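Local coordinates for protein prenylcyclase (PDB 6IJ1) that probably catalyses the cyclisation of a prenyl (isoprenoid) chain, as a mainly helical enzyme related to prenyltransferases and terpene cyclases, at residues R121-D126 and L170-H175; P145-W150 and L295-D300; G234-H239 and F247-A252. All coordinates share one frame; numbering follows the deposited sequence.

Contact 3 is the buried one, contact 1 lies at the surface, and contact 2 is only partly covered. Contacts 1 and 3 each set a loop against a helix: the loop 121-126 packs on the first turn of helix 173-182, while the loop 234-239 packs on helix 246-256. They sit on opposite sides of the chain's centre, about 17 Å apart at their nearest atoms. Contact 2 joins two loops far apart in sequence, and contact 3 falls inside the chain it closes. The chemistry follows the setting: a histidine, an arginine and two waters in contact 1, prolines and tryptophans in contact 2, and a threonine hydroxyl among small aliphatic groups in contact 3.

Contact 1 of 3, residues R121-D126 and L170-H175; sequences RHVHDD and LPRREH
H175 pushes its imidazole into the bend of the loop 121-126 and meets V123, H124 and D125 in turn. This is a loop-to-helix-start contact in the mainly helical fold expected of a prenyl cyclase: the loop after helix 112-121 packs against the first turn of helix 173-182, for which R172 is the N-cap residue. From CB of H175 the chain leaves with CG anti to the backbone N (chi1 174°), which carries the ring off the helix toward the loop. CD2 comes first, 3.5 Å from CG1 of V123, which touches the ring at its edge. Next is NE2, which donates a hydrogen bond of 2.9 Å to O of H124. This bond runs at 161° at the hydrogen, and the oxygen lies close to the imidazole plane, while the donor lies in the plane of the H124 carbonyl. Beyond it CE1 ends 3.1 Å from O of D125, so two successive carbonyls face the same ring edge. R172 folds back over one face of the imidazole, its NH1 3.2 Å above the ring plane, and its guanidinium in turn has V123 CG1 over a face. H124 leaves the backbone away from helix 173-182, and its NE2 is hydrogen-bonded to the carbonyl O of C154; O of D126 is hydrogen-bonded to NH2 of R182, the last residue of that helix. The charged end of R172 does not touch D125 directly. Two waters bridge them: one takes a bond from NH2 and lies beside O of V123 as well as the D125 carboxylate, and the other accepts from R172 NH1 at 2.9 Å and donates to D125 OD1 at 2.8 Å.

Contact 2 of 3, residues P145-W150 and L295-D300; sequences PVVPSW and LPWETD
P296 and W297 carry the loop 295-300 onto the loop 145-150, and no direct hydrogen bond joins the two. Apolar contacts do most of the work. CB of P296 lies 3.4 Å from CE3 of W150, with CG close to CZ3, the proline and the indole side by side and pointing the same way. V147 wedges in beside them: its CG1 touches P296 CB, reaches the rim of the W297 ring at CE3 (3.6 Å), and also sits over a face of W150 within its own loop.

A CH-pi contact comes next. CD of P148 stands over one face of the W297 six-membered ring, 4.2 Å from its centroid and 26° off the ring normal, while L295 CB covers the opposite face. The indole reaches this slot because CG of W297 lies between the backbone N and the carbonyl carbon (chi1 52°).

Polar atoms come close without hydrogen bonding: S149 O lies in plane at the edge of the W297 ring and 3.3 Å from the backbone N of W297, at an angle too poor for a bond. A CA-H...O contact, W150 CA to P296 O at 3.4 Å, is bent to 124°. That P296 carbonyl accepts a backbone hydrogen bond from W153, whose ring meets W150 edge-to-face, and F141 stacks on W150 too.

The arrangement is that of a type I beta turn, L295 to E298, closed by E298 N to L295 O and with proline at its second position, docked by proline-aromatic packing onto a loop between two helices.

Contact 3 of 3, residues G234-H239 and F247-A252; sequences GAVTTH and FATALA
V236 and T249 bury the most surface here, with A248 next. The central bond runs from the backbone N of V236 to OG1 of T249, 2.9 Å long and nearly straight at 172°. With OG1 beside the T249 backbone N and anti to the carbonyl carbon (chi1 -61°), the hydroxyl can also donate to O of S245, one turn back, so it is gripped by two bonds. The other branch, CG2, goes against O of G234 at 3.3 Å, a buried carbonyl with no hydrogen-bond partner in the model. V236 points toward the helix and lays its two methyls along one side of it: CG1 lies 3.9 Å from CB of A248, and CG2 3.6 Å from CB of A252 one turn on. With only methyls at these two positions, the valine can come close to the helix backbone, CG2 to CA of T249. A valine in place of T249 would probably leave the buried N-H of V236 without its acceptor and lose the bond to S245. V236 also makes a backbone hydrogen bond with S245, so the loop between helices 216-229 and 246-256 is folded back on the second helix, consistent with the alpha/alpha-barrel architecture of class II terpene cyclases.

Contact 1 of 3, residues R121-D126 and L170-H175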
ATOM      1  N   ARG A 121       3.568  -6.226  18.362  1.00 16.12           N
ATOM      2  CA  ARG A 121       3.617  -7.684  18.363  1.00 19.52           C
ATOM      3  C   ARG A 121       4.146  -8.248  17.058  1.00 17.20           C
ATOM      4  O   ARG A 121       4.641  -9.397  17.060  1.00 19.71           O
ATOM      5  CB  ARG A 121       2.224  -8.240  18.651  1.00 23.03           C
ATOM      6  CG  ARG A 121       1.827  -7.975  20.086  1.00 24.44           C
ATOM      7  CD  ARG A 121       0.400  -8.446  20.346  1.00 31.27           C
ATOM      8  NE  ARG A 121       0.362  -9.898  20.246  1.00 48.58           N
ATOM      9  CZ  ARG A 121      -0.609 -10.653  20.742  1.00 59.62           C
ATOM     10  NH1 ARG A 121      -0.557 -11.971  20.599  1.00 60.01           N
ATOM     11  NH2 ARG A 121      -1.630 -10.088  21.378  1.00 61.08           N
ATOM     12  N   HIS A 122       4.076  -7.464  15.955  1.00 16.85           N
ATOM     13  CA  HIS A 122       4.480  -7.977  14.635  1.00 16.48           C
ATOM     14  C   HIS A 122       5.910  -7.633  14.303  1.00 16.72           C
ATOM     15  O   HIS A 122       6.412  -7.997  13.248  1.00 16.81           O
ATOM     16  CB  HIS A 122       3.524  -7.433  13.524  1.00 15.42           C
ATOM     17  CG  HIS A 122       2.132  -7.927  13.649  1.00 15.16           C
ATOM     18  ND1 HIS A 122       1.298  -7.572  14.681  1.00 16.10           N
ATOM     19  CD2 HIS A 122       1.446  -8.807  12.879  1.00 17.73           C
ATOM     20  CE1 HIS A 122       0.138  -8.206  14.536  1.00 20.39           C
ATOM     21  NE2 HIS A 122       0.193  -8.941  13.422  1.00 18.46           N
ATOM     22  N   VAL A 123       6.642  -6.992  15.234  1.00 17.35           N
ATOM     23  CA  VAL A 123       8.025  -6.595  14.971  1.00 17.78           C
ATOM     24  C   VAL A 123       8.982  -7.731  15.284  1.00 18.35           C
ATOM     25  O   VAL A 123       8.987  -8.265  16.413  1.00 22.37           O
ATOM     26  CB  VAL A 123       8.386  -5.360  15.787  1.00 18.26           C
ATOM     27  CG1 VAL A 123       9.886  -5.006  15.604  1.00 20.70           C
ATOM     28  CG2 VAL A 123       7.492  -4.207  15.384  1.00 20.59           C
ATOM     29  N   HIS A 124       9.750  -8.136  14.295  1.00 19.65           N
ATOM     30  CA  HIS A 124      10.734  -9.204  14.422  1.00 18.81           C
ATOM     31  C   HIS A 124      12.073  -8.668  14.939  1.00 20.41           C
ATOM     32  O   HIS A 124      12.373  -7.450  14.923  1.00 20.53           O
ATOM     33  CB  HIS A 124      10.966  -9.896  13.069  1.00 21.13           C
ATOM     34  CG  HIS A 124       9.963 -10.975  12.757  1.00 24.68           C
ATOM     35  ND1 HIS A 124       9.952 -12.189  13.419  1.00 26.42           N
ATOM     36  CD2 HIS A 124       8.990 -11.058  11.818  1.00 26.39           C
ATOM     37  CE1 HIS A 124       8.983 -12.947  12.934  1.00 27.07           C
ATOM     38  NE2 HIS A 124       8.377 -12.280  11.974  1.00 24.53           N
ATOM     39  N   ASP A 125      12.923  -9.613  15.334  1.00 23.00           N
ATOM     40  CA  ASP A 125      14.203  -9.227  15.890  1.00 23.60           C
ATOM     41  C   ASP A 125      15.118  -8.602  14.857  1.00 26.31           C
ATOM     42  O   ASP A 125      16.048  -7.874  15.230  1.00 25.51           O
ATOM     43  CB  ASP A 125      14.886 -10.458  16.505  1.00 26.11           C
ATOM     44  CG  ASP A 125      14.170 -10.945  17.764  1.00 29.90           C
ATOM     45  OD1 ASP A 125      13.348 -10.183  18.359  1.00 32.72           O
ATOM     46  OD2 ASP A 125      14.450 -12.089  18.176  1.00 40.13           O
ATOM     47  N   ASP A 126      14.904  -8.851  13.560  1.00 22.18           N
ATOM     48  CA  ASP A 126      15.718  -8.193  12.543  1.00 21.98           C
ATOM     49  C   ASP A 126      15.146  -6.848  12.136  1.00 24.38           C
ATOM     50  O   ASP A 126      15.722  -6.172  11.263  1.00 25.79           O
ATOM     51  CB  ASP A 126      15.892  -9.074  11.299  1.00 27.15           C
ATOM     52  CG  ASP A 126      14.564  -9.387  10.575  1.00 23.75           C
ATOM     53  OD1 ASP A 126      13.480  -8.980  11.049  1.00 24.03           O
ATOM     54  OD2 ASP A 126      14.617 -10.090   9.538  1.00 31.32           O
ATOM     55  N   LEU A 170       4.949   4.737  15.585  1.00 16.98           N
ATOM     56  CA  LEU A 170       5.286   3.331  15.619  1.00 17.60           C
ATOM     57  C   LEU A 170       6.181   2.996  16.816  1.00 20.00           C
ATOM     58  O   LEU A 170       7.230   3.649  17.006  1.00 19.31           O
ATOM     59  CB  LEU A 170       6.007   2.947  14.314  1.00 18.30           C
ATOM     60  CG  LEU A 170       6.157   1.427  14.152  1.00 18.02           C
ATOM     61  CD1 LEU A 170       4.751   0.836  13.838  1.00 20.08           C
ATOM     62  CD2 LEU A 170       7.094   1.178  13.035  1.00 19.50           C
ATOM     63  N   PRO A 171       5.827   2.010  17.636  1.00 19.65           N
ATOM     64  CA  PRO A 171       6.795   1.519  18.635  1.00 17.00           C
ATOM     65  C   PRO A 171       8.060   0.973  17.995  1.00 19.47           C
ATOM     66  O   PRO A 171       8.065   0.443  16.882  1.00 20.44           O
ATOM     67  CB  PRO A 171       6.025   0.404  19.361  1.00 20.34           C
ATOM     68  CG  PRO A 171       4.595   0.761  19.200  1.00 24.29           C
ATOM     69  CD  PRO A 171       4.528   1.301  17.732  1.00 22.18           C
ATOM     70  N   ARG A 172       9.162   1.068  18.718  1.00 21.25           N
ATOM     71  CA  ARG A 172      10.421   0.490  18.240  1.00 20.05           C
ATOM     72  C   ARG A 172      10.804   1.018  16.857  1.00 17.34           C
ATOM     73  O   ARG A 172      11.374   0.286  16.059  1.00 19.58           O
ATOM     74  CB  ARG A 172      10.384  -1.050  18.217  1.00 20.65           C
ATOM     75  CG  ARG A 172      10.012  -1.632  19.592  1.00 22.12           C
ATOM     76  CD  ARG A 172      10.094  -3.145  19.638  1.00 28.85           C
ATOM     77  NE  ARG A 172      11.479  -3.566  19.488  1.00 25.94           N
ATOM     78  CZ  ARG A 172      11.842  -4.813  19.215  1.00 26.38           C
ATOM     79  NH1 ARG A 172      13.135  -5.108  19.107  1.00 35.19           N
ATOM     80  NH2 ARG A 172      10.902  -5.747  19.030  1.00 27.97           N
ATOM     81  N   ARG A 173      10.504   2.281  16.614  1.00 18.25           N
ATOM     82  CA  ARG A 173      10.602   2.782  15.239  1.00 17.06           C
ATOM     83  C   ARG A 173      12.036   2.782  14.751  1.00 18.77           C
ATOM     84  O   ARG A 173      12.303   2.472  13.581  1.00 18.40           O
ATOM     85  CB  ARG A 173       9.972   4.151  15.117  1.00 21.16           C
ATOM     86  CG  ARG A 173       9.867   4.612  13.646  1.00 17.63           C
ATOM     87  CD  ARG A 173       9.120   5.896  13.566  1.00 16.96           C
ATOM     88  NE  ARG A 173       8.904   6.255  12.173  1.00 17.41           N
ATOM     89  CZ  ARG A 173       8.787   7.475  11.705  1.00 17.86           C
ATOM     90  NH1 ARG A 173       8.937   8.561  12.524  1.00 20.32           N
ATOM     91  NH2 ARG A 173       8.521   7.679  10.423  1.00 19.66           N
ATOM     92  N   GLU A 174      13.003   3.109  15.612  1.00 18.85           N
ATOM     93  CA  GLU A 174      14.374   3.080  15.139  1.00 17.04           C
ATOM     94  C   GLU A 174      14.802   1.684  14.709  1.00 19.12           C
ATOM     95  O   GLU A 174      15.505   1.513  13.700  1.00 19.17           O
ATOM     96  CB  GLU A 174      15.295   3.624  16.255  1.00 23.36           C
ATOM     97  CG  GLU A 174      16.768   3.286  16.117  1.00 45.77           C
ATOM     98  CD  GLU A 174      17.575   3.818  17.289  1.00 67.05           C
ATOM     99  OE1 GLU A 174      17.256   4.928  17.732  1.00 63.74           O
ATOM    100  OE2 GLU A 174      18.527   3.141  17.803  1.00 60.37           O
ATOM    101  N   HIS A 175      14.440   0.677  15.501  1.00 19.05           N
ATOM    102  CA  HIS A 175      14.712  -0.709  15.191  1.00 18.71           C
ATOM    103  C   HIS A 175      14.099  -1.094  13.835  1.00 18.49           C
ATOM    104  O   HIS A 175      14.740  -1.769  13.022  1.00 18.91           O
ATOM    105  CB  HIS A 175      14.145  -1.547  16.339  1.00 20.11           C
ATOM    106  CG  HIS A 175      14.207  -3.017  16.130  1.00 21.16           C
ATOM    107  ND1 HIS A 175      15.402  -3.700  16.108  1.00 25.79           N
ATOM    108  CD2 HIS A 175      13.231  -3.952  15.993  1.00 21.59           C
ATOM    109  CE1 HIS A 175      15.164  -4.992  15.955  1.00 28.24           C
ATOM    110  NE2 HIS A 175      13.860  -5.170  15.870  1.00 24.41           N
TER
HETATM  111  O   HOH W   1      11.054  -8.625  18.244  1.00 31.71           O
HETATM  112  O   HOH W   2      14.472  -7.712  19.154  1.00 44.48           O

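Contact 2 of 3, residues P145-W150 and L295-D300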
ATOM      1  N   PRO A 145      -6.734 -26.914   8.039  1.00 32.28           N
ATOM      2  CA  PRO A 145      -5.675 -27.792   8.539  1.00 37.12           C
ATOM      3  C   PRO A 145      -4.804 -28.406   7.467  1.00 26.46           C
ATOM      4  O   PRO A 145      -3.729 -28.892   7.824  1.00 30.72           O
ATOM      5  CB  PRO A 145      -6.442 -28.894   9.290  1.00 34.06           C
ATOM      6  CG  PRO A 145      -7.768 -28.908   8.652  1.00 34.37           C
ATOM      7  CD  PRO A 145      -8.074 -27.449   8.344  1.00 37.48           C
ATOM      8  N   VAL A 146      -5.202 -28.392   6.183  1.00 30.74           N
ATOM      9  CA  VAL A 146      -4.346 -29.007   5.171  1.00 26.39           C
ATOM     10  C   VAL A 146      -3.091 -28.155   4.968  1.00 26.76           C
ATOM     11  O   VAL A 146      -2.002 -28.679   4.695  1.00 24.89           O
ATOM     12  CB  VAL A 146      -5.126 -29.242   3.851  1.00 31.76           C
ATOM     13  CG1 VAL A 146      -5.825 -27.980   3.381  1.00 36.67           C
ATOM     14  CG2 VAL A 146      -4.213 -29.840   2.772  1.00 27.37           C
ATOM     15  N   VAL A 147      -3.188 -26.848   5.196  1.00 27.44           N
ATOM     16  CA  VAL A 147      -2.015 -25.990   5.079  1.00 24.61           C
ATOM     17  C   VAL A 147      -0.875 -26.463   5.986  1.00 25.92           C
ATOM     18  O   VAL A 147      -1.027 -26.553   7.220  1.00 28.55           O
ATOM     19  CB  VAL A 147      -2.402 -24.528   5.372  1.00 22.92           C
ATOM     20  CG1 VAL A 147      -1.134 -23.621   5.372  1.00 25.40           C
ATOM     21  CG2 VAL A 147      -3.389 -24.055   4.299  1.00 26.18           C
ATOM     22  N   PRO A 148       0.282 -26.814   5.428  1.00 21.89           N
ATOM     23  CA  PRO A 148       1.327 -27.418   6.265  1.00 24.73           C
ATOM     24  C   PRO A 148       2.027 -26.431   7.165  1.00 25.13           C
ATOM     25  O   PRO A 148       2.553 -26.833   8.211  1.00 29.36           O
ATOM     26  CB  PRO A 148       2.293 -28.043   5.234  1.00 26.72           C
ATOM     27  CG  PRO A 148       2.036 -27.319   3.979  1.00 27.91           C
ATOM     28  CD  PRO A 148       0.579 -26.935   3.989  1.00 21.29           C
ATOM     29  N   SER A 149       2.051 -25.145   6.800  1.00 20.15           N
ATOM     30  CA  SER A 149       2.770 -24.178   7.614  1.00 22.80           C
ATOM     31  C   SER A 149       2.321 -22.771   7.192  1.00 27.70           C
ATOM     32  O   SER A 149       1.980 -22.576   6.015  1.00 24.03           O
ATOM     33  CB  SER A 149       4.267 -24.343   7.415  1.00 28.36           C
ATOM     34  OG  SER A 149       4.956 -23.191   7.838  1.00 29.28           O
ATOM     35  N   TRP A 150       2.192 -21.859   8.171  1.00 23.24           N
ATOM     36  CA  TRP A 150       1.899 -20.442   7.921  1.00 23.86           C
ATOM     37  C   TRP A 150       3.122 -19.563   8.157  1.00 21.49           C
ATOM     38  O   TRP A 150       2.996 -18.311   8.243  1.00 21.94           O
ATOM     39  CB  TRP A 150       0.711 -19.983   8.770  1.00 25.01           C
ATOM     40  CG  TRP A 150      -0.501 -20.804   8.566  1.00 26.24           C
ATOM     41  CD1 TRP A 150      -0.785 -22.045   9.155  1.00 26.96           C
ATOM     42  CD2 TRP A 150      -1.629 -20.502   7.728  1.00 24.51           C
ATOM     43  NE1 TRP A 150      -2.004 -22.498   8.716  1.00 30.63           N
ATOM     44  CE2 TRP A 150      -2.546 -21.586   7.842  1.00 27.13           C
ATOM     45  CE3 TRP A 150      -1.972 -19.422   6.900  1.00 27.30           C
ATOM     46  CZ2 TRP A 150      -3.784 -21.600   7.167  1.00 31.49           C
ATOM     47  CZ3 TRP A 150      -3.212 -19.456   6.213  1.00 27.11           C
ATOM     48  CH2 TRP A 150      -4.095 -20.538   6.358  1.00 27.59           C
ATOM     49  N   LEU A 295       1.631 -18.112  -0.984  1.00 15.79           N
ATOM     50  CA  LEU A 295       1.153 -19.257  -0.234  1.00 16.71           C
ATOM     51  C   LEU A 295       1.662 -19.158   1.198  1.00 18.28           C
ATOM     52  O   LEU A 295       2.774 -18.710   1.408  1.00 17.61           O
ATOM     53  CB  LEU A 295       1.620 -20.568  -0.878  1.00 18.36           C
ATOM     54  CG  LEU A 295       0.898 -20.816  -2.235  1.00 22.06           C
ATOM     55  CD1 LEU A 295       1.739 -21.794  -3.038  1.00 24.82           C
ATOM     56  CD2 LEU A 295      -0.555 -21.196  -2.072  1.00 18.49           C
ATOM     57  N   PRO A 296       0.882 -19.635   2.171  1.00 17.64           N
ATOM     58  CA  PRO A 296       1.215 -19.400   3.597  1.00 16.82           C
ATOM     59  C   PRO A 296       2.574 -19.910   4.036  1.00 18.99           C
ATOM     60  O   PRO A 296       3.181 -19.329   4.959  1.00 17.79           O
ATOM     61  CB  PRO A 296       0.102 -20.140   4.333  1.00 20.70           C
ATOM     62  CG  PRO A 296      -1.083 -19.969   3.393  1.00 20.23           C
ATOM     63  CD  PRO A 296      -0.522 -20.019   2.003  1.00 18.10           C
ATOM     64  N   TRP A 297       3.084 -20.967   3.409  1.00 18.54           N
ATOM     65  CA  TRP A 297       4.354 -21.547   3.786  1.00 18.71           C
ATOM     66  C   TRP A 297       5.476 -21.041   2.932  1.00 18.33           C
ATOM     67  O   TRP A 297       6.635 -21.421   3.139  1.00 20.66           O
ATOM     68  CB  TRP A 297       4.226 -23.094   3.654  1.00 16.82           C
ATOM     69  CG  TRP A 297       3.692 -23.553   2.279  1.00 18.70           C
ATOM     70  CD1 TRP A 297       4.432 -23.880   1.189  1.00 21.66           C
ATOM     71  CD2 TRP A 297       2.335 -23.684   1.895  1.00 15.90           C
ATOM     72  NE1 TRP A 297       3.594 -24.223   0.105  1.00 20.45           N
ATOM     73  CE2 TRP A 297       2.309 -24.088   0.535  1.00 16.30           C
ATOM     74  CE3 TRP A 297       1.125 -23.460   2.542  1.00 17.83           C
ATOM     75  CZ2 TRP A 297       1.105 -24.300  -0.165  1.00 16.75           C
ATOM     76  CZ3 TRP A 297      -0.075 -23.679   1.835  1.00 20.70           C
ATOM     77  CH2 TRP A 297      -0.052 -24.099   0.495  1.00 19.25           C
ATOM     78  N   GLU A 298       5.183 -20.137   1.978  1.00 17.32           N
ATOM     79  CA  GLU A 298       6.194 -19.690   1.047  1.00 17.78           C
ATOM     80  C   GLU A 298       6.903 -18.449   1.576  1.00 18.96           C
ATOM     81  O   GLU A 298       6.246 -17.456   1.928  1.00 18.92           O
ATOM     82  CB  GLU A 298       5.545 -19.391  -0.300  1.00 17.52           C
ATOM     83  CG  GLU A 298       6.451 -18.793  -1.272  1.00 17.98           C
ATOM     84  CD  GLU A 298       7.567 -19.713  -1.746  1.00 22.08           C
ATOM     85  OE1 GLU A 298       7.265 -20.707  -2.474  1.00 24.53           O
ATOM     86  OE2 GLU A 298       8.720 -19.462  -1.419  1.00 22.81           O
ATOM     87  N   THR A 299       8.235 -18.524   1.690  1.00 17.55           N
ATOM     88  CA  THR A 299       9.036 -17.383   2.123  1.00 17.70           C
ATOM     89  C   THR A 299       9.720 -16.658   0.990  1.00 22.48           C
ATOM     90  O   THR A 299      10.291 -15.583   1.200  1.00 24.12           O
ATOM     91  CB  THR A 299      10.112 -17.800   3.136  1.00 23.13           C
ATOM     92  OG1 THR A 299      11.071 -18.636   2.480  1.00 25.84           O
ATOM     93  CG2 THR A 299       9.473 -18.602   4.229  1.00 24.44           C
ATOM     94  N   ASP A 300       9.649 -17.171  -0.214  1.00 20.69           N
ATOM     95  CA  ASP A 300      10.409 -16.612  -1.329  1.00 22.22           C
ATOM     96  C   ASP A 300       9.518 -16.495  -2.558  1.00 21.23           C
ATOM     97  O   ASP A 300       9.754 -17.164  -3.567  1.00 21.60           O
ATOM     98  CB  ASP A 300      11.592 -17.551  -1.580  1.00 21.18           C
ATOM     99  CG  ASP A 300      12.546 -17.075  -2.626  1.00 29.84           C
ATOM    100  OD1 ASP A 300      12.610 -15.863  -2.936  1.00 26.71           O
ATOM    101  OD2 ASP A 300      13.265 -17.957  -3.159  1.00 28.74           O
TER

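Contact 3 of 3, residues G234-H239 and F247-A252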
ATOM      1  N   GLY A 234       6.958   8.027 -20.394  1.00 15.77           N
ATOM      2  CA  GLY A 234       6.496   8.212 -19.040  1.00 16.49           C
ATOM      3  C   GLY A 234       6.043   6.942 -18.346  1.00 17.77           C
ATOM      4  O   GLY A 234       5.727   7.034 -17.154  1.00 16.94           O
ATOM      5  N   ALA A 235       5.878   5.837 -19.059  1.00 15.37           N
ATOM      6  CA  ALA A 235       5.238   4.651 -18.467  1.00 16.03           C
ATOM      7  C   ALA A 235       6.268   3.718 -17.867  1.00 15.49           C
ATOM      8  O   ALA A 235       7.400   3.581 -18.372  1.00 16.39           O
ATOM      9  CB  ALA A 235       4.453   3.846 -19.521  1.00 17.65           C
ATOM     10  N   VAL A 236       5.882   3.022 -16.781  1.00 14.03           N
ATOM     11  CA  VAL A 236       6.595   1.843 -16.329  1.00 14.63           C
ATOM     12  C   VAL A 236       5.841   0.642 -16.888  1.00 14.52           C
ATOM     13  O   VAL A 236       4.693   0.428 -16.508  1.00 15.08           O
ATOM     14  CB  VAL A 236       6.655   1.784 -14.792  1.00 15.21           C
ATOM     15  CG1 VAL A 236       7.314   0.497 -14.347  1.00 15.58           C
ATOM     16  CG2 VAL A 236       7.423   3.040 -14.298  1.00 17.14           C
ATOM     17  N   THR A 237       6.427  -0.068 -17.840  1.00 15.16           N
ATOM     18  CA  THR A 237       5.767  -1.249 -18.398  1.00 13.19           C
ATOM     19  C   THR A 237       6.128  -2.482 -17.583  1.00 17.14           C
ATOM     20  O   THR A 237       7.209  -2.572 -16.962  1.00 18.36           O
ATOM     21  CB  THR A 237       6.194  -1.452 -19.861  1.00 17.69           C
ATOM     22  OG1 THR A 237       7.613  -1.713 -19.891  1.00 20.11           O
ATOM     23  CG2 THR A 237       5.831  -0.240 -20.678  1.00 17.30           C
ATOM     24  N   THR A 238       5.199  -3.438 -17.548  1.00 14.75           N
ATOM     25  CA  THR A 238       5.420  -4.684 -16.773  1.00 13.95           C
ATOM     26  C   THR A 238       4.946  -5.897 -17.578  1.00 14.96           C
ATOM     27  O   THR A 238       4.340  -5.724 -18.604  1.00 15.74           O
ATOM     28  CB  THR A 238       4.702  -4.628 -15.419  1.00 15.75           C
ATOM     29  OG1 THR A 238       3.297  -4.745 -15.622  1.00 15.64           O
ATOM     30  CG2 THR A 238       4.997  -3.362 -14.646  1.00 16.76           C
ATOM     31  N   HIS A 239       5.255  -7.093 -17.110  1.00 15.34           N
ATOM     32  CA  HIS A 239       4.791  -8.307 -17.823  1.00 15.07           C
ATOM     33  C   HIS A 239       3.256  -8.331 -17.878  1.00 14.70           C
ATOM     34  O   HIS A 239       2.708  -8.632 -18.934  1.00 16.12           O
ATOM     35  CB  HIS A 239       5.354  -9.534 -17.105  1.00 16.35           C
ATOM     36  CG  HIS A 239       4.760 -10.826 -17.543  1.00 17.35           C
ATOM     37  ND1 HIS A 239       5.018 -11.374 -18.774  1.00 23.22           N
ATOM     38  CD2 HIS A 239       3.934 -11.683 -16.916  1.00 20.26           C
ATOM     39  CE1 HIS A 239       4.374 -12.509 -18.884  1.00 18.33           C
ATOM     40  NE2 HIS A 239       3.700 -12.717 -17.770  1.00 21.87           N
ATOM     41  N   PHE A 247      -0.484   1.642 -11.923  1.00 12.09           N
ATOM     42  CA  PHE A 247      -0.014   1.473 -10.534  1.00 12.23           C
ATOM     43  C   PHE A 247       1.501   1.630 -10.441  1.00 13.20           C
ATOM     44  O   PHE A 247       2.012   2.423  -9.616  1.00 13.29           O
ATOM     45  CB  PHE A 247      -0.474   0.062 -10.120  1.00 12.75           C
ATOM     46  CG  PHE A 247      -0.243  -0.308  -8.689  1.00 11.78           C
ATOM     47  CD1 PHE A 247      -0.987   0.310  -7.675  1.00 12.86           C
ATOM     48  CD2 PHE A 247       0.657  -1.291  -8.374  1.00 11.74           C
ATOM     49  CE1 PHE A 247      -0.831  -0.131  -6.336  1.00 13.40           C
ATOM     50  CE2 PHE A 247       0.829  -1.750  -7.012  1.00 11.55           C
ATOM     51  CZ  PHE A 247       0.076  -1.146  -6.027  1.00 12.45           C
ATOM     52  N   ALA A 248       2.242   0.868 -11.256  1.00 12.93           N
ATOM     53  CA  ALA A 248       3.702   0.919 -11.135  1.00 11.79           C
ATOM     54  C   ALA A 248       4.239   2.268 -11.569  1.00 13.38           C
ATOM     55  O   ALA A 248       5.281   2.718 -11.040  1.00 13.41           O
ATOM     56  CB  ALA A 248       4.337  -0.198 -11.957  1.00 14.27           C
ATOM     57  N   THR A 249       3.593   2.905 -12.564  1.00 13.17           N
ATOM     58  CA  THR A 249       4.047   4.219 -13.027  1.00 11.90           C
ATOM     59  C   THR A 249       3.881   5.256 -11.910  1.00 13.39           C
ATOM     60  O   THR A 249       4.778   6.076 -11.662  1.00 13.65           O
ATOM     61  CB  THR A 249       3.231   4.612 -14.280  1.00 12.80           C
ATOM     62  OG1 THR A 249       3.494   3.642 -15.265  1.00 13.52           O
ATOM     63  CG2 THR A 249       3.703   5.964 -14.846  1.00 13.69           C
ATOM     64  N   ALA A 250       2.725   5.253 -11.246  1.00 13.13           N
ATOM     65  CA  ALA A 250       2.479   6.179 -10.147  1.00 13.02           C
ATOM     66  C   ALA A 250       3.463   5.964  -9.002  1.00 13.97           C
ATOM     67  O   ALA A 250       4.002   6.942  -8.441  1.00 13.74           O
ATOM     68  CB  ALA A 250       1.045   5.980  -9.638  1.00 14.31           C
ATOM     69  N   LEU A 251       3.735   4.707  -8.683  1.00 13.41           N
ATOM     70  CA  LEU A 251       4.657   4.417  -7.594  1.00 12.60           C
ATOM     71  C   LEU A 251       6.077   4.790  -7.974  1.00 14.39           C
ATOM     72  O   LEU A 251       6.807   5.324  -7.121  1.00 14.25           O
ATOM     73  CB  LEU A 251       4.542   2.932  -7.211  1.00 11.99           C
ATOM     74  CG  LEU A 251       3.197   2.616  -6.605  1.00 12.31           C
ATOM     75  CD1 LEU A 251       2.908   1.107  -6.730  1.00 14.48           C
ATOM     76  CD2 LEU A 251       3.105   3.087  -5.127  1.00 13.37           C
ATOM     77  N   ALA A 252       6.495   4.552  -9.221  1.00 13.83           N
ATOM     78  CA  ALA A 252       7.845   4.974  -9.601  1.00 13.81           C
ATOM     79  C   ALA A 252       7.965   6.485  -9.531  1.00 14.62           C
ATOM     80  O   ALA A 252       8.994   6.992  -9.050  1.00 14.15           O
ATOM     81  CB  ALA A 252       8.170   4.475 -11.028  1.00 14.97           C
TER